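Local coordinates for protein neurotoxin (Clostridium botulinum, PDB 3N7L) that probably binds gangliosides on the neuronal surface, serving as the receptor-binding domain of a botulinum neurotoxin of the mosaic D/C serotype, at residues Y91-S96 / I201-R206; I108-V113 / Y130-N135; M156-G161 / L215-I220; L241-E246 / N301-N306; I285-I288 / T292-T295. All coordinates share one frame; numbering follows the deposited sequence.

The five contacts fall in the two halves of the receptor-binding domain. Interactions 1, 2 and 3 belong to the N-terminal, concanavalin-like half; interactions 4 and 5 belong to the C-terminal half of the trefoil clan, about 31 to 35 Å away centre to centre. Interaction 1 joins the two sheets of the sandwich, and interaction 2, nested inside it along the chain, meets it where Ile93 packs on Leu112. Interaction 3 shares a sheet with interaction 1 and adds the helix that follows strand 202-211. Interactions 4 and 5, centres 7 Å apart, involve neighbouring strands 283-287 and 302-308 and are tied by the Asp244-Lys286 salt bridge; their half probably carries ganglioside binding, as in related toxins.

Interaction 1 of 5, residues Y91-S96 / I201-R206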
# COMPACT_ATOMS: atom_id res chain seq x y z
N TYR A 91 -7.39 12.85 -15.03
CA TYR A 91 -8.57 11.99 -14.97
C TYR A 91 -9.47 12.40 -13.82
O TYR A 91 -8.99 12.76 -12.74
CB TYR A 91 -8.19 10.53 -14.71
CG TYR A 91 -7.57 9.78 -15.85
CD1 TYR A 91 -8.36 9.06 -16.75
CD2 TYR A 91 -6.19 9.75 -16.02
CE1 TYR A 91 -7.79 8.33 -17.79
CE2 TYR A 91 -5.61 9.02 -17.05
CZ TYR A 91 -6.41 8.32 -17.93
OH TYR A 91 -5.83 7.59 -18.94
N THR A 92 -10.78 12.36 -14.05
CA THR A 92 -11.72 12.64 -12.98
C THR A 92 -12.10 11.21 -12.61
O THR A 92 -12.32 10.39 -13.50
CB THR A 92 -12.97 13.40 -13.50
OG1 THR A 92 -12.57 14.69 -13.98
CG2 THR A 92 -13.99 13.56 -12.38
N ILE A 93 -12.12 10.89 -11.32
CA ILE A 93 -12.43 9.53 -10.88
C ILE A 93 -13.68 9.40 -10.02
O ILE A 93 -14.37 8.38 -10.07
CB ILE A 93 -11.23 8.92 -10.13
CG1 ILE A 93 -10.75 9.88 -9.04
CG2 ILE A 93 -10.09 8.65 -11.11
CD1 ILE A 93 -9.66 9.29 -8.15
N ILE A 94 -13.96 10.42 -9.22
CA ILE A 94 -15.13 10.43 -8.35
C ILE A 94 -15.68 11.84 -8.54
O ILE A 94 -15.08 12.81 -8.07
CB ILE A 94 -14.75 10.21 -6.87
CG1 ILE A 94 -13.93 8.92 -6.72
CG2 ILE A 94 -16.02 10.09 -6.02
CD1 ILE A 94 -13.41 8.69 -5.31
N ASP A 95 -16.81 11.94 -9.24
CA ASP A 95 -17.39 13.24 -9.53
C ASP A 95 -18.78 13.47 -8.97
O ASP A 95 -19.65 12.59 -9.04
CB ASP A 95 -17.45 13.44 -11.05
CG ASP A 95 -17.85 14.85 -11.43
OD1 ASP A 95 -17.01 15.76 -11.29
OD2 ASP A 95 -19.01 15.05 -11.85
N SER A 96 -18.99 14.66 -8.43
CA SER A 96 -20.30 15.02 -7.88
C SER A 96 -20.58 16.47 -8.27
O SER A 96 -20.83 17.32 -7.42
CB SER A 96 -20.32 14.84 -6.36
OG SER A 96 -21.65 14.79 -5.88
N ILE A 201 -5.28 2.58 -17.28
CA ILE A 201 -5.09 2.43 -15.84
C ILE A 201 -6.32 1.87 -15.14
O ILE A 201 -7.44 1.95 -15.64
CB ILE A 201 -4.72 3.78 -15.18
CG1 ILE A 201 -5.81 4.81 -15.47
CG2 ILE A 201 -3.39 4.26 -15.71
CD1 ILE A 201 -5.52 6.19 -14.88
N ASN A 202 -6.09 1.28 -13.96
CA ASN A 202 -7.17 0.72 -13.16
C ASN A 202 -7.23 1.41 -11.81
O ASN A 202 -6.24 1.98 -11.33
CB ASN A 202 -6.99 -0.78 -12.94
CG ASN A 202 -7.17 -1.58 -14.21
OD1 ASN A 202 -6.20 -1.99 -14.84
ND2 ASN A 202 -8.42 -1.79 -14.60
N MET A 203 -8.40 1.33 -11.19
CA MET A 203 -8.64 1.92 -9.89
C MET A 203 -9.50 0.97 -9.07
O MET A 203 -10.43 0.35 -9.59
CB MET A 203 -9.37 3.26 -10.07
CG MET A 203 -9.91 3.87 -8.79
SD MET A 203 -10.63 5.51 -9.13
CE MET A 203 -12.17 5.05 -9.90
N TRP A 204 -9.15 0.84 -7.80
CA TRP A 204 -9.89 -0.02 -6.87
C TRP A 204 -10.38 0.88 -5.74
O TRP A 204 -9.61 1.67 -5.21
CB TRP A 204 -8.98 -1.10 -6.28
CG TRP A 204 -8.53 -2.15 -7.24
CD1 TRP A 204 -9.09 -3.38 -7.44
CD2 TRP A 204 -7.40 -2.08 -8.12
NE1 TRP A 204 -8.38 -4.09 -8.38
CE2 TRP A 204 -7.33 -3.31 -8.81
CE3 TRP A 204 -6.44 -1.10 -8.38
CZ2 TRP A 204 -6.34 -3.58 -9.76
CZ3 TRP A 204 -5.45 -1.37 -9.32
CH2 TRP A 204 -5.41 -2.60 -10.00
N ILE A 205 -11.65 0.75 -5.38
CA ILE A 205 -12.20 1.55 -4.29
C ILE A 205 -12.80 0.62 -3.25
O ILE A 205 -13.38 -0.41 -3.59
CB ILE A 205 -13.31 2.50 -4.78
CG1 ILE A 205 -12.71 3.57 -5.69
CG2 ILE A 205 -14.01 3.13 -3.58
CD1 ILE A 205 -11.68 4.45 -5.01
N ARG A 206 -12.68 1.00 -1.99
CA ARG A 206 -13.18 0.19 -0.91
C ARG A 206 -13.70 1.09 0.23
O ARG A 206 -13.05 2.08 0.58
CB ARG A 206 -12.04 -0.71 -0.43
CG ARG A 206 -12.27 -1.37 0.88
CD ARG A 206 -10.97 -1.51 1.64
NE ARG A 206 -11.29 -1.43 3.06
CZ ARG A 206 -10.44 -1.63 4.05
NH1 ARG A 206 -10.89 -1.51 5.28
NH2 ARG A 206 -9.17 -1.95 3.82
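Ile201 reaches over one face of the Tyr91 ring, and two residues further along each chain Met203 lays its sulfur against Ile93; they pack in the interior, between the two sheets, of a concanavalin-like beta sandwich. Strand 91-93 belongs to one sheet and strand 202-211, which Ile201 just precedes, to the other, and they meet almost wholly through side chains, with the CA atoms of Ile93 and Met203 still 8.6 Å apart. Tyr91 and Ile201 approach from opposite directions. The methyl CD1 of Ile201 makes a CH-pi contact 3.8 Å from the ring centroid of Tyr91, displaced toward the rim, where CE2 of Tyr91 is its nearest atom at 3.6 Å. Ile201 puts CG1 between its backbone N and carbonyl carbon (chi1 58°), and the straight chain beyond carries CD1 across to the ring. Met203 suits its place because a long, unbranched chain can span the gap between sheets and then bend: chi3 of 76° turns CE aside at the sulfur. Around this first shell, OG of Ser48 bonds the backbone N of Ile201, Leu46 and Ile79 touch Met203 and Ile93 respectively, and Ile107 packs on Tyr91. Ile93 and Ile94 both face Ile105 in a classic beta bulge where the chain turns its corner. Closest to Ile93 is the sulfur: SD of Met203 lies 3.6 Å from CB of Ile93 and 3.8 Å from its CG2.

Interaction 2 of 5, residues I108-V113 / Y130-N135; sequences ISNFLV and YDISKN
Asn110 sits in a type II' beta turn running from Ile108 to Phe111, and its carbonyl O accepts the backbone N of Tyr130 at 2.9 Å, tying the hairpin turn to the loop that leaves strand 122-129. Next to this bond the side chains touch: CB of Asn110 rests over one face of the Tyr130 ring, 3.5 Å from its centroid and 15° off the normal, a CH-pi contact. Tyrosine suits the place by offering this CB a flat apolar face, and a chi1 of 73° turns the ring against it. The end of Asn110 crosses the Ile132 side chain at about a right angle, its CG 3.8 Å from CD1 of Ile132, so an aliphatic branch flanks the amide. Further along, Asp131 steadies the loop as an Asx motif. Its OD1 takes two bonds, from OG of Ser133 on the syn side and from the backbone N of Lys134 above the carboxylate plane, while ND2 of Asn135 bonds back to the carbonyl O of Asp131. Trp84 meets the Tyr130 ring edge-to-face and also bonds the carbonyl of Ser109. The turn links strands 102-108 and 111-117, Tyr130 follows the adjoining strand 122-129, and a Lys134-Asp357 salt bridge joins the loop to the C-terminal half.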
# COMPACT_ATOMS: atom_id res chain seq x y z
N ILE A 108 -3.83 13.85 -11.65
CA ILE A 108 -3.04 14.36 -12.76
C ILE A 108 -1.60 14.34 -12.28
O ILE A 108 -1.30 14.81 -11.17
CB ILE A 108 -3.49 15.80 -13.18
CG1 ILE A 108 -2.69 16.24 -14.41
CG2 ILE A 108 -3.30 16.79 -12.04
CD1 ILE A 108 -3.19 17.54 -15.02
N SER A 109 -0.71 13.78 -13.09
CA SER A 109 0.69 13.65 -12.71
C SER A 109 0.71 12.91 -11.37
O SER A 109 -0.02 11.93 -11.20
CB SER A 109 1.35 15.01 -12.55
OG SER A 109 1.38 15.69 -13.79
N ASN A 110 1.52 13.37 -10.43
CA ASN A 110 1.60 12.72 -9.12
C ASN A 110 0.64 13.36 -8.11
O ASN A 110 0.86 13.27 -6.90
CB ASN A 110 3.04 12.76 -8.58
CG ASN A 110 3.62 14.18 -8.51
OD1 ASN A 110 4.36 14.51 -7.59
ND2 ASN A 110 3.29 15.01 -9.48
N PHE A 111 -0.41 14.00 -8.61
CA PHE A 111 -1.40 14.67 -7.74
C PHE A 111 -2.78 14.04 -7.67
O PHE A 111 -3.32 13.57 -8.67
CB PHE A 111 -1.64 16.13 -8.17
CG PHE A 111 -0.43 17.01 -8.09
CD1 PHE A 111 0.51 17.02 -9.11
CD2 PHE A 111 -0.23 17.85 -7.00
CE1 PHE A 111 1.63 17.84 -9.05
CE2 PHE A 111 0.88 18.67 -6.92
CZ PHE A 111 1.82 18.67 -7.95
N LEU A 112 -3.35 14.06 -6.47
CA LEU A 112 -4.71 13.60 -6.22
C LEU A 112 -5.33 14.91 -5.74
O LEU A 112 -4.89 15.48 -4.74
CB LEU A 112 -4.78 12.58 -5.09
CG LEU A 112 -6.21 12.20 -4.68
CD1 LEU A 112 -6.80 11.26 -5.71
CD2 LEU A 112 -6.21 11.53 -3.31
N VAL A 113 -6.34 15.41 -6.44
CA VAL A 113 -6.92 16.68 -6.03
C VAL A 113 -8.43 16.70 -5.82
O VAL A 113 -9.20 16.10 -6.57
CB VAL A 113 -6.48 17.84 -7.00
CG1 VAL A 113 -5.82 17.26 -8.23
CG2 VAL A 113 -7.65 18.72 -7.37
N TYR A 130 2.22 12.75 -4.35
CA TYR A 130 3.11 11.74 -3.81
C TYR A 130 4.58 12.01 -4.11
O TYR A 130 4.91 12.71 -5.06
CB TYR A 130 2.68 10.34 -4.29
CG TYR A 130 2.96 9.99 -5.74
CD1 TYR A 130 1.92 9.89 -6.67
CD2 TYR A 130 4.25 9.65 -6.16
CE1 TYR A 130 2.16 9.46 -7.99
CE2 TYR A 130 4.50 9.22 -7.47
CZ TYR A 130 3.46 9.12 -8.38
OH TYR A 130 3.71 8.65 -9.65
N ASP A 131 5.46 11.49 -3.25
CA ASP A 131 6.90 11.68 -3.41
C ASP A 131 7.41 10.82 -4.57
O ASP A 131 7.51 9.60 -4.45
CB ASP A 131 7.62 11.27 -2.12
CG ASP A 131 9.10 11.57 -2.17
OD1 ASP A 131 9.74 11.30 -3.21
OD2 ASP A 131 9.64 12.07 -1.16
N ILE A 132 7.74 11.47 -5.68
CA ILE A 132 8.20 10.73 -6.85
C ILE A 132 9.47 9.93 -6.60
O ILE A 132 9.58 8.78 -7.04
CB ILE A 132 8.40 11.69 -8.04
CG1 ILE A 132 7.08 12.38 -8.37
CG2 ILE A 132 8.90 10.90 -9.26
CD1 ILE A 132 7.15 13.36 -9.52
N SER A 133 10.42 10.51 -5.88
CA SER A 133 11.68 9.83 -5.61
C SER A 133 11.49 8.52 -4.84
O SER A 133 12.29 7.59 -4.98
CB SER A 133 12.64 10.74 -4.85
OG SER A 133 12.26 10.87 -3.49
N LYS A 134 10.45 8.45 -4.02
CA LYS A 134 10.18 7.25 -3.24
C LYS A 134 9.21 6.30 -3.92
O LYS A 134 8.88 5.25 -3.36
CB LYS A 134 9.59 7.63 -1.88
CG LYS A 134 10.50 8.48 -1.02
CD LYS A 134 9.82 8.76 0.31
CE LYS A 134 10.71 9.59 1.21
NZ LYS A 134 10.01 9.89 2.48
N ASN A 135 8.75 6.65 -5.12
CA ASN A 135 7.81 5.79 -5.84
C ASN A 135 8.12 5.83 -7.33
O ASN A 135 7.25 6.14 -8.14
CB ASN A 135 6.38 6.28 -5.59
CG ASN A 135 6.02 6.26 -4.11
OD1 ASN A 135 5.65 5.22 -3.57
ND2 ASN A 135 6.13 7.41 -3.46

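Interaction 3 of 5, residues M156-G161 / L215-I220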
# COMPACT_ATOMS: atom_id res chain seq x y z
N MET A 156 -9.39 20.32 4.35
CA MET A 156 -8.16 19.60 4.68
C MET A 156 -8.12 18.21 4.05
O MET A 156 -9.16 17.55 3.92
CB MET A 156 -8.01 19.46 6.20
CG MET A 156 -8.20 20.74 6.99
SD MET A 156 -7.92 20.50 8.77
CE MET A 156 -9.46 19.76 9.27
N ILE A 157 -6.94 17.76 3.67
CA ILE A 157 -6.82 16.43 3.10
C ILE A 157 -5.77 15.62 3.85
O ILE A 157 -4.67 16.10 4.11
CB ILE A 157 -6.49 16.45 1.58
CG1 ILE A 157 -6.44 15.01 1.06
CG2 ILE A 157 -5.15 17.13 1.33
CD1 ILE A 157 -6.41 14.90 -0.44
N TYR A 158 -6.15 14.41 4.22
CA TYR A 158 -5.27 13.50 4.94
C TYR A 158 -5.04 12.25 4.09
O TYR A 158 -5.92 11.83 3.33
CB TYR A 158 -5.92 13.07 6.26
CG TYR A 158 -6.26 14.18 7.22
CD1 TYR A 158 -5.50 14.39 8.37
CD2 TYR A 158 -7.39 14.99 7.02
CE1 TYR A 158 -5.84 15.37 9.31
CE2 TYR A 158 -7.75 15.98 7.95
CZ TYR A 158 -6.97 16.16 9.09
OH TYR A 158 -7.33 17.10 10.03
N ILE A 159 -3.86 11.67 4.22
CA ILE A 159 -3.51 10.45 3.50
C ILE A 159 -2.96 9.51 4.56
O ILE A 159 -2.02 9.86 5.27
CB ILE A 159 -2.44 10.72 2.42
CG1 ILE A 159 -3.03 11.63 1.34
CG2 ILE A 159 -1.96 9.40 1.82
CD1 ILE A 159 -4.26 11.06 0.64
N ASN A 160 -3.57 8.34 4.68
CA ASN A 160 -3.16 7.35 5.68
C ASN A 160 -3.12 7.96 7.07
O ASN A 160 -2.21 7.69 7.86
CB ASN A 160 -1.80 6.74 5.32
CG ASN A 160 -1.84 5.99 4.00
OD1 ASN A 160 -2.86 5.42 3.65
ND2 ASN A 160 -0.72 5.99 3.28
N GLY A 161 -4.12 8.80 7.37
CA GLY A 161 -4.20 9.43 8.67
C GLY A 161 -3.30 10.63 8.90
O GLY A 161 -3.37 11.24 9.97
N LEU A 215 -14.45 15.60 10.56
CA LEU A 215 -13.68 14.65 11.36
C LEU A 215 -12.34 15.23 11.77
O LEU A 215 -11.65 15.83 10.96
CB LEU A 215 -13.43 13.36 10.57
CG LEU A 215 -14.62 12.54 10.06
CD1 LEU A 215 -14.08 11.33 9.31
CD2 LEU A 215 -15.50 12.10 11.21
N ASP A 216 -11.97 15.06 13.04
CA ASP A 216 -10.68 15.57 13.49
C ASP A 216 -9.62 14.48 13.35
O ASP A 216 -9.95 13.33 13.04
CB ASP A 216 -10.77 16.06 14.94
CG ASP A 216 -11.16 14.96 15.91
OD1 ASP A 216 -11.81 15.28 16.92
OD2 ASP A 216 -10.80 13.79 15.67
N ASP A 217 -8.36 14.84 13.58
CA ASP A 217 -7.25 13.89 13.47
C ASP A 217 -7.50 12.56 14.15
O ASP A 217 -7.38 11.50 13.54
CB ASP A 217 -5.97 14.51 14.02
CG ASP A 217 -5.34 15.52 13.08
OD1 ASP A 217 -5.96 16.57 12.82
OD2 ASP A 217 -4.22 15.25 12.58
N LYS A 218 -7.85 12.61 15.44
CA LYS A 218 -8.11 11.40 16.21
C LYS A 218 -9.18 10.53 15.55
O LYS A 218 -8.96 9.34 15.33
CB LYS A 218 -8.55 11.77 17.63
CG LYS A 218 -8.76 10.57 18.53
CD LYS A 218 -9.07 11.00 19.96
CE LYS A 218 -9.26 9.80 20.87
NZ LYS A 218 -9.51 10.21 22.29
N ASP A 219 -10.33 11.13 15.24
CA ASP A 219 -11.43 10.41 14.61
C ASP A 219 -10.93 9.72 13.34
O ASP A 219 -11.17 8.53 13.13
CB ASP A 219 -12.57 11.37 14.24
CG ASP A 219 -13.24 11.97 15.46
OD1 ASP A 219 -14.13 12.85 15.29
OD2 ASP A 219 -12.89 11.57 16.59
N ILE A 220 -10.26 10.50 12.49
CA ILE A 220 -9.70 10.03 11.22
C ILE A 220 -8.87 8.77 11.41
O ILE A 220 -9.10 7.76 10.75
CB ILE A 220 -8.79 11.12 10.58
CG1 ILE A 220 -9.65 12.23 10.00
CG2 ILE A 220 -7.89 10.52 9.50
CD1 ILE A 220 -8.85 13.38 9.50
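The Tyr158 ring has the methyl CD1 of Ile220 over one face, modelled too tightly for its exact distance to be trusted, and the carboxylate of Asp217 at its edge, with ring and carboxylate planes 80° apart. This is where helix 217-226 packs against strand 154-159 of the concanavalin-like sandwich: Tyr158 projects from the strand, and both partners come from the first turn of the helix. The isoleucine chain crosses the tyrosine at about a right angle, and its extended chi2 carries CD1 out to the ring. Isoleucine suits the place because its two branches reach two partners, CD1 the ring and CG2 Gly161. Tyrosine suits the boundary: its ring is buried while its hydroxyl reaches the exposed Asp217. There OH donates to OD1 of Asp217 at 3.2 Å, approaching from above the carboxylate plane, 53° out of it. Asp216 fills the N-cap position, its OD2 accepting the backbone N of Asp219 at 2.7 Å in an almost straight bond of 173°, which helps to fix the start of the helix and probably the placing of Asp217 and Ile220. Thr148 and Leu163, on the two flanking strands, also touch Tyr158. After the strand, Gly161 adopts a positive phi that glycine tolerates easily, and its CA lies 3.9 Å from CG2 of Ile220.

Interaction 4 of 5, residues L241-E246 / N301-N306; sequences LRYDKE and NVLYFN
Tyr243 pushes its phenol end in beside Asn301 and Leu303, its OH 2.7 Å from the atom modelled as ND2 of Asn301. The two flat groups are nearly coplanar, 14° apart, with that end of the amide at the edge of the ring and in its plane. CB of Asn301 is also close, 3.1 Å from the same hydroxyl. Leu303 meets the ring from another direction, its chain crossing that of Tyr243 at about a right angle: CB of Leu303 lies in the ring plane beside CE2 of Tyr243 at 3.9 Å, and CD2 of Leu303 reaches CE2 at 3.9 Å and OH at 3.8 Å. With chi1 at 48°, CG of Leu303 is tucked over its own backbone, flanked by both N and C, and from there CD2 comes up to the phenol. A tyrosine fits here because it is long enough to bridge the 9.1 Å between the CA atoms of Tyr243 and Leu303; its ring edge gives Leu303 an apolar surface while its hydroxyl reaches the polar asparagine. All three residues are buried. The loop 241-246 leads into strand 246-251 in the trefoil half, and its Tyr243 lies across strand 283-287, touching Ile285 and Arg287, to reach strand 302-308 beyond; Ile285 also packs on Leu303, while Val297 of a nearby loop adjoins the tyrosine.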
# COMPACT_ATOMS: atom_id res chain seq x y z
N LEU A 241 -0.32 -10.18 2.48
CA LEU A 241 0.85 -10.97 2.12
C LEU A 241 0.46 -12.45 2.24
O LEU A 241 -0.24 -12.84 3.19
CB LEU A 241 2.03 -10.66 3.05
CG LEU A 241 3.40 -11.26 2.69
CD1 LEU A 241 3.92 -10.61 1.42
CD2 LEU A 241 4.38 -11.04 3.83
N ARG A 242 0.89 -13.27 1.29
CA ARG A 242 0.52 -14.68 1.35
C ARG A 242 1.68 -15.67 1.24
O ARG A 242 2.74 -15.35 0.72
CB ARG A 242 -0.50 -15.02 0.26
CG ARG A 242 -1.70 -14.09 0.22
CD ARG A 242 -2.87 -14.73 -0.49
NE ARG A 242 -2.46 -15.51 -1.66
CZ ARG A 242 -2.26 -15.01 -2.87
NH1 ARG A 242 -1.89 -15.82 -3.85
NH2 ARG A 242 -2.45 -13.73 -3.11
N TYR A 243 1.44 -16.87 1.76
CA TYR A 243 2.42 -17.95 1.70
C TYR A 243 2.26 -18.58 0.32
O TYR A 243 1.26 -18.34 -0.36
CB TYR A 243 2.12 -19.00 2.78
CG TYR A 243 2.39 -18.55 4.20
CD1 TYR A 243 1.35 -18.26 5.09
CD2 TYR A 243 3.70 -18.42 4.67
CE1 TYR A 243 1.61 -17.84 6.40
CE2 TYR A 243 3.97 -18.00 5.97
CZ TYR A 243 2.93 -17.72 6.83
OH TYR A 243 3.22 -17.31 8.11
N ASP A 244 3.26 -19.35 -0.10
CA ASP A 244 3.20 -20.06 -1.38
C ASP A 244 3.03 -19.15 -2.61
O ASP A 244 2.34 -19.52 -3.56
CB ASP A 244 2.03 -21.06 -1.36
CG ASP A 244 1.94 -21.83 -0.05
OD1 ASP A 244 0.83 -22.28 0.30
OD2 ASP A 244 2.98 -22.00 0.63
N LYS A 245 3.65 -17.98 -2.59
CA LYS A 245 3.56 -17.04 -3.72
C LYS A 245 4.89 -16.33 -3.92
O LYS A 245 5.56 -15.94 -2.96
CB LYS A 245 2.45 -16.02 -3.45
CG LYS A 245 2.25 -14.95 -4.54
CD LYS A 245 1.03 -14.09 -4.22
CE LYS A 245 0.86 -12.92 -5.20
NZ LYS A 245 0.87 -13.35 -6.62
N GLU A 246 5.29 -16.17 -5.18
CA GLU A 246 6.55 -15.51 -5.50
C GLU A 246 6.49 -14.01 -5.23
O GLU A 246 5.52 -13.34 -5.59
CB GLU A 246 6.91 -15.76 -6.97
CG GLU A 246 7.43 -17.15 -7.25
CD GLU A 246 7.89 -17.32 -8.69
OE1 GLU A 246 8.69 -18.24 -8.95
OE2 GLU A 246 7.45 -16.55 -9.56
N ASN A 301 3.76 -15.18 13.21
CA ASN A 301 3.97 -16.45 12.49
C ASN A 301 5.45 -16.79 12.38
O ASN A 301 6.29 -15.89 12.27
CB ASN A 301 3.40 -16.38 11.07
CG ASN A 301 1.88 -16.44 11.02
OD1 ASN A 301 1.20 -16.39 12.05
ND2 ASN A 301 1.34 -16.53 9.81
N VAL A 302 5.77 -18.08 12.42
CA VAL A 302 7.15 -18.53 12.26
C VAL A 302 7.18 -19.08 10.83
O VAL A 302 6.33 -19.88 10.45
CB VAL A 302 7.52 -19.64 13.26
CG1 VAL A 302 9.00 -20.00 13.12
CG2 VAL A 302 7.24 -19.16 14.69
N LEU A 303 8.16 -18.65 10.04
CA LEU A 303 8.24 -19.06 8.64
C LEU A 303 9.67 -19.14 8.10
O LEU A 303 10.63 -18.87 8.81
CB LEU A 303 7.44 -18.05 7.80
CG LEU A 303 7.77 -16.57 8.11
CD1 LEU A 303 9.08 -16.17 7.45
CD2 LEU A 303 6.64 -15.66 7.61
N TYR A 304 9.79 -19.54 6.83
CA TYR A 304 11.10 -19.59 6.19
C TYR A 304 10.96 -19.18 4.72
O TYR A 304 9.84 -19.03 4.21
CB TYR A 304 11.76 -20.98 6.32
CG TYR A 304 11.06 -22.14 5.64
CD1 TYR A 304 10.00 -22.79 6.25
CD2 TYR A 304 11.49 -22.60 4.39
CE1 TYR A 304 9.37 -23.89 5.64
CE2 TYR A 304 10.88 -23.69 3.77
CZ TYR A 304 9.82 -24.33 4.40
OH TYR A 304 9.21 -25.41 3.80
N PHE A 305 12.08 -18.98 4.05
CA PHE A 305 12.05 -18.54 2.66
C PHE A 305 12.71 -19.49 1.67
O PHE A 305 13.83 -19.94 1.88
CB PHE A 305 12.71 -17.16 2.52
CG PHE A 305 12.11 -16.11 3.40
CD1 PHE A 305 12.66 -15.83 4.65
CD2 PHE A 305 11.00 -15.38 2.98
CE1 PHE A 305 12.11 -14.84 5.47
CE2 PHE A 305 10.44 -14.40 3.78
CZ PHE A 305 11.00 -14.12 5.04
N ASN A 306 12.01 -19.77 0.58
CA ASN A 306 12.53 -20.63 -0.48
C ASN A 306 12.81 -19.72 -1.68
O ASN A 306 12.22 -18.65 -1.80
CB ASN A 306 11.48 -21.67 -0.90
CG ASN A 306 11.60 -22.97 -0.13
OD1 ASN A 306 10.67 -23.78 -0.12
ND2 ASN A 306 12.73 -23.19 0.51

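Interaction 5 of 5, residues I285-I288 / T292-T295. With SO4 (sulfate ion), chain C.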
# COMPACT_ATOMS: atom_id res chain seq x y z
N ILE A 285 7.40 -17.50 0.50
CA ILE A 285 7.31 -17.61 1.95
C ILE A 285 6.60 -18.91 2.32
O ILE A 285 5.54 -19.21 1.78
CB ILE A 285 6.55 -16.39 2.53
CG1 ILE A 285 7.11 -15.10 1.91
CG2 ILE A 285 6.72 -16.33 4.05
CD1 ILE A 285 6.28 -13.86 2.21
N LYS A 286 7.19 -19.67 3.23
CA LYS A 286 6.62 -20.94 3.67
C LYS A 286 6.36 -20.91 5.17
O LYS A 286 7.23 -20.54 5.96
CB LYS A 286 7.57 -22.10 3.33
CG LYS A 286 7.90 -22.19 1.84
CD LYS A 286 6.65 -22.46 1.01
CE LYS A 286 6.08 -23.85 1.29
NZ LYS A 286 4.79 -24.09 0.57
N ARG A 287 5.16 -21.32 5.55
CA ARG A 287 4.73 -21.31 6.94
C ARG A 287 5.19 -22.50 7.79
O ARG A 287 5.20 -23.64 7.33
CB ARG A 287 3.21 -21.21 6.95
CG ARG A 287 2.52 -21.51 8.26
CD ARG A 287 1.02 -21.54 8.00
NE ARG A 287 0.28 -22.21 9.07
CZ ARG A 287 -0.04 -21.64 10.22
NH1 ARG A 287 0.32 -20.39 10.47
NH2 ARG A 287 -0.71 -22.33 11.13
N ILE A 288 5.59 -22.21 9.03
CA ILE A 288 6.00 -23.24 9.96
C ILE A 288 5.02 -23.26 11.14
O ILE A 288 4.49 -24.31 11.49
CB ILE A 288 7.42 -23.00 10.52
CG1 ILE A 288 8.43 -22.97 9.38
CG2 ILE A 288 7.78 -24.12 11.50
CD1 ILE A 288 9.83 -22.55 9.83
N THR A 292 -3.96 -18.66 12.96
CA THR A 292 -4.83 -18.88 11.81
C THR A 292 -4.04 -19.56 10.70
O THR A 292 -2.83 -19.38 10.59
CB THR A 292 -5.39 -17.55 11.28
OG1 THR A 292 -5.98 -16.81 12.36
CG2 THR A 292 -6.45 -17.80 10.21
N ASN A 293 -4.73 -20.35 9.88
CA ASN A 293 -4.10 -21.07 8.78
C ASN A 293 -4.95 -20.86 7.53
O ASN A 293 -5.65 -21.77 7.09
CB ASN A 293 -4.00 -22.56 9.12
CG ASN A 293 -3.09 -23.32 8.17
OD1 ASN A 293 -2.91 -24.53 8.31
ND2 ASN A 293 -2.52 -22.62 7.20
N ASP A 294 -4.88 -19.65 6.97
CA ASP A 294 -5.68 -19.29 5.80
C ASP A 294 -4.86 -18.79 4.61
O ASP A 294 -5.39 -18.09 3.75
CB ASP A 294 -6.67 -18.20 6.19
CG ASP A 294 -5.99 -16.87 6.44
OD1 ASP A 294 -4.77 -16.87 6.68
OD2 ASP A 294 -6.68 -15.82 6.41
N THR A 295 -3.58 -19.15 4.57
CA THR A 295 -2.68 -18.74 3.48
C THR A 295 -2.10 -17.33 3.66
O THR A 295 -1.08 -16.99 3.05
CB THR A 295 -3.38 -18.85 2.10
OG1 THR A 295 -3.82 -20.20 1.90
CG2 THR A 295 -2.42 -18.49 0.97
S SO4 C . -3.94 -14.26 14.41
O1 SO4 C . -3.38 -15.38 13.65
O2 SO4 C . -5.40 -14.41 14.51
O3 SO4 C . -3.63 -12.97 13.73
O4 SO4 C . -3.32 -14.25 15.75
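Arg287 leaves strand 283-287 with CG anti to its backbone N (chi1 166°) and stays extended from CB through CG and CD to NE, carrying the guanidinium across to the loop 292-295. CD is the first atom to meet the loop, 3.8 Å from ND2 of Asn293. NE comes to 3.4 Å from the same ND2, but both are donors, so this is contact without a hydrogen bond. Beyond it, CZ lies 3.6 Å from the carbonyl O of Thr292 and NH1 3.3 Å from it; that oxygen sits over a face of the guanidinium, at an angle too poor for bonding. Guanidinium and Asn293 amide planes are 32° apart. NH2 finds its hydrogen bond at the carbonyl O of Gly290, in the turn between the segments. Arginine suits the place: its long chain spans from strand to loop, and its flat face can lie against Thr292 and Asn293 while an N-H bonds Gly290. Thr292 also meets a sulfate ion, probably from the crystallisation liquor: its OG1 donates to O1 of the sulfate at 3.2 Å, and its backbone N adds a weak bond to that oxygen, while Asn231 also binds the ion. A carbonyl oxygen over a cation's face probably gives mild electrostatic attraction, supplementing van der Waals touch, with the directed bond going to Gly290.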